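Local coordinates for ParM protein (Staphylococcus aureus, PDB 3JS6), which forms actin-like filaments that probably drive the segregation of plasmid pSK41 DNA to daughter cells, at residues A[6-10]-A[326-331]; A[116-122]-A[157-163]. All coordinates share one frame; numbering follows the deposited sequence.

Interaction 1: residues A[6-10]-A[326-331]; sequences VMALD and NVRGYE
The side chains of A8 and V327 meet at the middle of this buried contact, where helix 326-331 runs roughly antiparallel to strand 6-10, their N-to-C directions 144° apart. A8 CB lies only 3.5 Å from V327 CG1, a tight carbon pair, and E331 CB adds further cover. V327 is forked along the strand: while CG1 serves A8, its other methyl, CG2, packs 3.6 Å from D10 CB. Y330 turns its ring edge to the strand, with CD1 3.2 Å from L9 O near the ring plane; the same carbonyl accepts a hydrogen bond from T118 OG1. N326 O lies above one face of this ring, toward the rim.

D10, extended with CG anti to its backbone N (chi1 -180°), carries its carboxylate to N326, near the start of helix 325-342. There D10 OD2 is 3.1 Å from N326 CB, and the carboxylate and amide planes are turned 61° apart; D10 OD2 and N326 OD1 lie close, but both are acceptors and make no hydrogen bond. Polar links run through water instead: one accepts from V327 N and probably donates to D10 OD2, another joins D10 OD1 to the Y330 hydroxyl, and a third V6 O to E331 OE2, while E331 OE1 pairs with K19. The arrangement, a C-terminal helix laid on the first strand of the N-terminal sheet, fits the actin-like fold, in which the loop after this strand is expected to face the nucleotide phosphates.

Interaction 2: residues A[116-122]-A[157-163]; sequences IATGMPS and VKIVAQP
The amide of K158 donates to I116 O over 2.8 Å, the shortest hydrogen bond across the pair, and the CA-H of V157 also points at this oxygen. From there the bonds alternate in the regular parallel pattern: T118 N to K158 O, V160 N to T118 O, M120 N to V160 O. The final one differs: Q162 N reaches M120 O at 3.0 Å from 36° above the carbonyl plane, as the second strand turns into helix 162-169. The side chain of Q162 folds over the same peptide, its NE2 3.6 Å from M120 CA.

On one face of the sheet T118 and I159 lie side by side, CG2 to CG1 at 3.7 Å. Selenomethionine M120 starts between its backbone N and carbonyl carbon (chi1 48°), which brings its CG to 3.5 Å from I159 CG2. Helix 128-137 covers T118 and M120. Beyond the strands, S122 OG rests against A161 CB and P163 CD. P163 also touches Y201 of the other domain's sheet. This parallel pair, whose second strand runs directly into helix 162-169, is consistent with the actin-like fold, where a helix following such a strand links the two domains.

From the N terminus, strand 4-11 enters the sheet first, and strand 111-120 later takes its place beside it. Interaction 2 then closes a short loop of 34 residues, through helix 128-137 and strand 141-145, which pairs antiparallel with 148-161, when 157-163 pairs with 116-122. Interaction 1 closes much later: after the second domain's sheet, helix 325-342 comes back to strand 4-11, so the larger loop encloses the smaller one without crossing it. The two contacts adjoin through the sheet, where A117 N binds M7 O, and through Y330, which touches A117, V160 and Q162. The C-terminal helix thus packs against three consecutive strands of the N-terminal sheet.

Interaction 1: residues A[6-10]-A[326-331]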
ATOM      1  N   VAL A   6       4.690  13.105 -10.769  1.00 21.28           N
ATOM      2  CA  VAL A   6       3.612  12.222 -10.380  1.00 19.28           C
ATOM      3  C   VAL A   6       3.925  11.560  -9.039  1.00 22.13           C
ATOM      4  O   VAL A   6       4.956  10.918  -8.893  1.00 22.91           O
ATOM      5  CB  VAL A   6       3.376  11.132 -11.460  1.00 25.95           C
ATOM      6  CG1 VAL A   6       2.419  10.060 -10.942  1.00 24.75           C
ATOM      7  CG2 VAL A   6       2.772  11.783 -12.723  1.00 23.50           C
HETATM    8  N   MSE A   7       3.053  11.762  -8.059  1.00 19.09           N
HETATM    9  CA  MSE A   7       3.216  11.141  -6.741  1.00 16.96           C
HETATM   10  C   MSE A   7       2.226   9.992  -6.663  1.00 19.05           C
HETATM   11  O   MSE A   7       1.031  10.200  -6.892  1.00 23.16           O
HETATM   12  CB  MSE A   7       2.874  12.088  -5.601  1.00 19.94           C
HETATM   13  CG  MSE A   7       3.874  13.207  -5.303  1.00 24.11           C
HETATM   14 SE   MSE A   7       3.248  14.213  -3.704  1.00 29.27          SE
HETATM   15  CE  MSE A   7       4.781  15.310  -3.398  1.00 26.93           C
ATOM     16  N   ALA A   8       2.717   8.793  -6.332  1.00 18.60           N
ATOM     17  CA  ALA A   8       1.861   7.632  -6.189  1.00 14.71           C
ATOM     18  C   ALA A   8       1.966   7.265  -4.711  1.00 15.84           C
ATOM     19  O   ALA A   8       3.063   7.137  -4.177  1.00 19.64           O
ATOM     20  CB  ALA A   8       2.342   6.499  -7.046  1.00 19.68           C
ATOM     21  N   LEU A   9       0.814   7.117  -4.069  1.00 18.30           N
ATOM     22  CA  LEU A   9       0.753   6.829  -2.632  1.00 21.73           C
ATOM     23  C   LEU A   9      -0.211   5.709  -2.341  1.00 20.43           C
ATOM     24  O   LEU A   9      -1.243   5.594  -2.991  1.00 22.27           O
ATOM     25  CB  LEU A   9       0.294   8.069  -1.874  1.00 20.73           C
ATOM     26  CG  LEU A   9       1.344   9.169  -1.703  1.00 20.89           C
ATOM     27  CD1 LEU A   9       0.681  10.486  -1.224  1.00 20.64           C
ATOM     28  CD2 LEU A   9       2.400   8.680  -0.679  1.00 19.36           C
ATOM     29  N   ASP A  10       0.123   4.898  -1.346  1.00 21.77           N
ATOM     30  CA  ASP A  10      -0.726   3.763  -0.972  1.00 20.48           C
ATOM     31  C   ASP A  10      -0.780   3.748   0.546  1.00 21.57           C
ATOM     32  O   ASP A  10       0.194   3.338   1.191  1.00 20.84           O
ATOM     33  CB  ASP A  10      -0.064   2.486  -1.480  1.00 18.82           C
ATOM     34  CG  ASP A  10      -0.870   1.218  -1.152  1.00 26.79           C
ATOM     35  OD1 ASP A  10      -1.962   1.308  -0.548  1.00 28.87           O
ATOM     36  OD2 ASP A  10      -0.402   0.123  -1.529  1.00 28.76           O
ATOM     37  N   ASN A 326       0.711  -1.799  -5.863  1.00 24.58           N
ATOM     38  CA  ASN A 326      -0.359  -0.796  -5.916  1.00 22.20           C
ATOM     39  C   ASN A 326       0.194   0.545  -6.401  1.00 26.51           C
ATOM     40  O   ASN A 326      -0.343   1.149  -7.332  1.00 22.12           O
ATOM     41  CB  ASN A 326      -0.996  -0.595  -4.531  1.00 22.14           C
ATOM     42  CG  ASN A 326      -2.051  -1.667  -4.192  1.00 26.31           C
ATOM     43  OD1 ASN A 326      -2.393  -1.873  -3.025  1.00 33.34           O
ATOM     44  ND2 ASN A 326      -2.569  -2.327  -5.204  1.00 26.74           N
ATOM     45  N   VAL A 327       1.277   1.007  -5.771  1.00 20.55           N
ATOM     46  CA  VAL A 327       1.863   2.281  -6.153  1.00 24.56           C
ATOM     47  C   VAL A 327       2.318   2.322  -7.615  1.00 21.61           C
ATOM     48  O   VAL A 327       2.142   3.338  -8.279  1.00 21.49           O
ATOM     49  CB  VAL A 327       3.025   2.626  -5.199  1.00 32.87           C
ATOM     50  CG1 VAL A 327       3.927   3.655  -5.813  1.00 47.98           C
ATOM     51  CG2 VAL A 327       2.452   3.166  -3.897  1.00 37.41           C
ATOM     52  N   ARG A 328       2.918   1.241  -8.115  1.00 19.78           N
ATOM     53  CA  ARG A 328       3.353   1.222  -9.508  1.00 18.53           C
ATOM     54  C   ARG A 328       2.124   1.307 -10.391  1.00 21.08           C
ATOM     55  O   ARG A 328       2.186   1.882 -11.467  1.00 21.30           O
ATOM     56  CB  ARG A 328       4.143  -0.059  -9.865  1.00 16.28           C
ATOM     57  CG  ARG A 328       5.543  -0.185  -9.178  1.00 26.19           C
ATOM     58  CD  ARG A 328       6.362  -1.358  -9.741  1.00 32.81           C
ATOM     59  NE  ARG A 328       5.742  -2.660  -9.517  1.00 37.69           N
ATOM     60  CZ  ARG A 328       5.947  -3.475  -8.487  1.00 33.26           C
ATOM     61  NH1 ARG A 328       6.789  -3.169  -7.514  1.00 28.24           N
ATOM     62  NH2 ARG A 328       5.273  -4.608  -8.427  1.00 28.82           N
ATOM     63  N   GLY A 329       1.005   0.735  -9.946  1.00 18.05           N
ATOM     64  CA  GLY A 329      -0.205   0.802 -10.750  1.00 19.53           C
ATOM     65  C   GLY A 329      -0.796   2.203 -10.728  1.00 20.66           C
ATOM     66  O   GLY A 329      -1.202   2.730 -11.772  1.00 22.32           O
ATOM     67  N   TYR A 330      -0.862   2.809  -9.547  1.00 21.37           N
ATOM     68  CA  TYR A 330      -1.410   4.164  -9.415  1.00 17.31           C
ATOM     69  C   TYR A 330      -0.540   5.142 -10.205  1.00 20.78           C
ATOM     70  O   TYR A 330      -1.052   6.085 -10.811  1.00 22.37           O
ATOM     71  CB  TYR A 330      -1.427   4.638  -7.950  1.00 22.46           C
ATOM     72  CG  TYR A 330      -2.193   3.763  -6.976  1.00 19.30           C
ATOM     73  CD1 TYR A 330      -1.877   3.787  -5.613  1.00 21.22           C
ATOM     74  CD2 TYR A 330      -3.238   2.936  -7.405  1.00 15.82           C
ATOM     75  CE1 TYR A 330      -2.576   3.017  -4.682  1.00 15.28           C
ATOM     76  CE2 TYR A 330      -3.952   2.153  -6.480  1.00 24.08           C
ATOM     77  CZ  TYR A 330      -3.613   2.205  -5.122  1.00 26.86           C
ATOM     78  OH  TYR A 330      -4.306   1.460  -4.190  1.00 25.96           O
ATOM     79  N   GLU A 331       0.773   4.921 -10.200  1.00 20.27           N
ATOM     80  CA  GLU A 331       1.681   5.825 -10.920  1.00 19.30           C
ATOM     81  C   GLU A 331       1.342   5.912 -12.410  1.00 24.23           C
ATOM     82  O   GLU A 331       1.392   6.995 -12.999  1.00 23.01           O
ATOM     83  CB  GLU A 331       3.120   5.380 -10.739  1.00 23.55           C
ATOM     84  CG  GLU A 331       4.124   6.222 -11.491  1.00 22.21           C
ATOM     85  CD  GLU A 331       5.554   5.830 -11.159  1.00 32.95           C
ATOM     86  OE1 GLU A 331       5.897   4.639 -11.322  1.00 39.89           O
ATOM     87  OE2 GLU A 331       6.334   6.715 -10.735  1.00 31.44           O
TER
HETATM   88  O   HOH W   1       6.487   9.463 -10.489  1.00 24.71           O
HETATM   89  O   HOH W   2       1.797  -0.237  -3.130  1.00 22.53           O
HETATM   90  O   HOH W   3      -4.070   2.171  -1.625  1.00 34.07           O

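Interaction 2: residues A[116-122]-A[157-163]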
ATOM      1  N   ILE A 116      -1.539  13.604  -7.878  1.00 18.71           N
ATOM      2  CA  ILE A 116      -1.476  12.504  -6.916  1.00 17.58           C
ATOM      3  C   ILE A 116      -2.385  11.347  -7.331  1.00 19.88           C
ATOM      4  O   ILE A 116      -3.585  11.536  -7.575  1.00 23.03           O
ATOM      5  CB  ILE A 116      -1.912  12.975  -5.494  1.00 20.54           C
ATOM      6  CG1 ILE A 116      -0.976  14.074  -4.994  1.00 16.52           C
ATOM      7  CG2 ILE A 116      -1.951  11.785  -4.532  1.00 22.05           C
ATOM      8  CD1 ILE A 116      -1.398  14.647  -3.616  1.00 20.48           C
ATOM      9  N   ALA A 117      -1.799  10.162  -7.441  1.00 16.00           N
ATOM     10  CA  ALA A 117      -2.535   8.953  -7.775  1.00 18.05           C
ATOM     11  C   ALA A 117      -2.531   8.070  -6.522  1.00 20.51           C
ATOM     12  O   ALA A 117      -1.481   7.780  -5.972  1.00 20.58           O
ATOM     13  CB  ALA A 117      -1.856   8.223  -8.915  1.00 21.96           C
ATOM     14  N   THR A 118      -3.707   7.665  -6.063  1.00 14.82           N
ATOM     15  CA  THR A 118      -3.765   6.811  -4.900  1.00 19.20           C
ATOM     16  C   THR A 118      -4.975   5.884  -5.009  1.00 24.31           C
ATOM     17  O   THR A 118      -5.681   5.876  -6.027  1.00 27.90           O
ATOM     18  CB  THR A 118      -3.848   7.633  -3.618  1.00 20.14           C
ATOM     19  OG1 THR A 118      -3.695   6.755  -2.491  1.00 23.63           O
ATOM     20  CG2 THR A 118      -5.203   8.389  -3.539  1.00 22.15           C
ATOM     21  N   GLY A 119      -5.196   5.098  -3.969  1.00 21.18           N
ATOM     22  CA  GLY A 119      -6.320   4.186  -3.957  1.00 19.21           C
ATOM     23  C   GLY A 119      -7.007   4.155  -2.600  1.00 27.07           C
ATOM     24  O   GLY A 119      -6.525   4.750  -1.626  1.00 28.00           O
HETATM   25  N   MSE A 120      -8.145   3.472  -2.534  1.00 24.22           N
HETATM   26  CA  MSE A 120      -8.881   3.332  -1.283  1.00 26.32           C
HETATM   27  C   MSE A 120      -9.674   2.041  -1.348  1.00 31.62           C
HETATM   28  O   MSE A 120      -9.824   1.459  -2.436  1.00 27.98           O
HETATM   29  CB  MSE A 120      -9.798   4.546  -1.035  1.00 29.22           C
HETATM   30  CG  MSE A 120     -10.669   4.983  -2.183  1.00 35.56           C
HETATM   31 SE   MSE A 120     -11.774   6.548  -1.725  1.00 41.15          SE
HETATM   32  CE  MSE A 120     -10.631   8.002  -2.171  1.00 60.19           C
ATOM     33  N   PRO A 121     -10.152   1.538  -0.187  1.00 36.20           N
ATOM     34  CA  PRO A 121     -10.929   0.289  -0.157  1.00 34.34           C
ATOM     35  C   PRO A 121     -12.037   0.327  -1.199  1.00 27.66           C
ATOM     36  O   PRO A 121     -12.685   1.348  -1.380  1.00 31.89           O
ATOM     37  CB  PRO A 121     -11.478   0.258   1.267  1.00 34.16           C
ATOM     38  CG  PRO A 121     -10.364   0.917   2.049  1.00 38.76           C
ATOM     39  CD  PRO A 121     -10.016   2.102   1.171  1.00 31.86           C
ATOM     40  N   SER A 122     -12.245  -0.794  -1.878  1.00 39.13           N
ATOM     41  CA  SER A 122     -13.267  -0.871  -2.913  1.00 39.55           C
ATOM     42  C   SER A 122     -14.635  -0.463  -2.393  1.00 36.91           C
ATOM     43  O   SER A 122     -15.417   0.157  -3.109  1.00 42.65           O
ATOM     44  CB  SER A 122     -13.340  -2.297  -3.480  1.00 48.02           C
ATOM     45  OG  SER A 122     -12.085  -2.715  -3.998  1.00 60.64           O
ATOM     46  N   VAL A 157      -5.914  14.936  -8.929  1.00 20.40           N
ATOM     47  CA  VAL A 157      -5.959  13.757  -8.049  1.00 23.01           C
ATOM     48  C   VAL A 157      -6.734  12.635  -8.724  1.00 20.72           C
ATOM     49  O   VAL A 157      -7.786  12.860  -9.312  1.00 22.02           O
ATOM     50  CB  VAL A 157      -6.645  14.079  -6.696  1.00 26.59           C
ATOM     51  CG1 VAL A 157      -6.747  12.812  -5.838  1.00 25.72           C
ATOM     52  CG2 VAL A 157      -5.841  15.151  -5.956  1.00 24.04           C
ATOM     53  N   LYS A 158      -6.206  11.423  -8.658  1.00 22.28           N
ATOM     54  CA  LYS A 158      -6.898  10.298  -9.261  1.00 20.51           C
ATOM     55  C   LYS A 158      -6.932   9.182  -8.242  1.00 22.90           C
ATOM     56  O   LYS A 158      -5.884   8.733  -7.785  1.00 26.06           O
ATOM     57  CB  LYS A 158      -6.171   9.849 -10.519  1.00 19.19           C
ATOM     58  CG  LYS A 158      -6.790   8.626 -11.220  1.00 34.29           C
ATOM     59  CD  LYS A 158      -8.256   8.825 -11.621  1.00 36.06           C
ATOM     60  CE  LYS A 158      -8.725   7.696 -12.537  1.00 42.66           C
ATOM     61  NZ  LYS A 158     -10.168   7.780 -12.829  1.00 33.69           N
ATOM     62  N   ILE A 159      -8.139   8.754  -7.879  1.00 24.67           N
ATOM     63  CA  ILE A 159      -8.311   7.694  -6.895  1.00 27.71           C
ATOM     64  C   ILE A 159      -9.034   6.464  -7.451  1.00 29.64           C
ATOM     65  O   ILE A 159     -10.099   6.590  -8.052  1.00 24.73           O
ATOM     66  CB  ILE A 159      -9.146   8.187  -5.707  1.00 24.67           C
ATOM     67  CG1 ILE A 159      -8.470   9.380  -5.028  1.00 22.63           C
ATOM     68  CG2 ILE A 159      -9.358   7.043  -4.745  1.00 37.47           C
ATOM     69  CD1 ILE A 159      -9.411  10.198  -4.215  1.00 25.29           C
ATOM     70  N   VAL A 160      -8.471   5.275  -7.264  1.00 20.74           N
ATOM     71  CA  VAL A 160      -9.179   4.087  -7.718  1.00 27.46           C
ATOM     72  C   VAL A 160      -9.307   3.078  -6.581  1.00 28.24           C
ATOM     73  O   VAL A 160      -8.815   3.321  -5.473  1.00 27.64           O
ATOM     74  CB  VAL A 160      -8.463   3.407  -8.909  1.00 26.64           C
ATOM     75  CG1 VAL A 160      -8.413   4.371 -10.088  1.00 28.77           C
ATOM     76  CG2 VAL A 160      -7.077   2.944  -8.507  1.00 31.15           C
ATOM     77  N   ALA A 161      -9.984   1.963  -6.843  1.00 26.03           N
ATOM     78  CA  ALA A 161     -10.106   0.896  -5.834  1.00 32.58           C
ATOM     79  C   ALA A 161      -8.718   0.261  -5.703  1.00 28.25           C
ATOM     80  O   ALA A 161      -8.037   0.039  -6.703  1.00 34.87           O
ATOM     81  CB  ALA A 161     -11.130  -0.150  -6.290  1.00 36.79           C
ATOM     82  N   GLN A 162      -8.297  -0.060  -4.487  1.00 32.71           N
ATOM     83  CA  GLN A 162      -6.951  -0.602  -4.277  1.00 38.69           C
ATOM     84  C   GLN A 162      -6.506  -1.778  -5.134  1.00 36.98           C
ATOM     85  O   GLN A 162      -5.375  -1.784  -5.641  1.00 36.47           O
ATOM     86  CB  GLN A 162      -6.748  -0.953  -2.807  1.00 44.06           C
ATOM     87  CG  GLN A 162      -7.317   0.073  -1.882  1.00 48.33           C
ATOM     88  CD  GLN A 162      -6.798  -0.075  -0.475  1.00 57.31           C
ATOM     89  OE1 GLN A 162      -6.734  -1.187   0.071  1.00 50.43           O
ATOM     90  NE2 GLN A 162      -6.426   1.047   0.128  1.00 44.30           N
ATOM     91  N   PRO A 163      -7.370  -2.800  -5.293  1.00 29.02           N
ATOM     92  CA  PRO A 163      -6.969  -3.948  -6.115  1.00 36.80           C
ATOM     93  C   PRO A 163      -6.666  -3.529  -7.548  1.00 33.43           C
ATOM     94  O   PRO A 163      -5.954  -4.236  -8.254  1.00 30.16           O
ATOM     95  CB  PRO A 163      -8.183  -4.891  -6.043  1.00 30.91           C
ATOM     96  CG  PRO A 163      -8.825  -4.535  -4.732  1.00 34.57           C
ATOM     97  CD  PRO A 163      -8.706  -3.012  -4.703  1.00 38.29           C
TER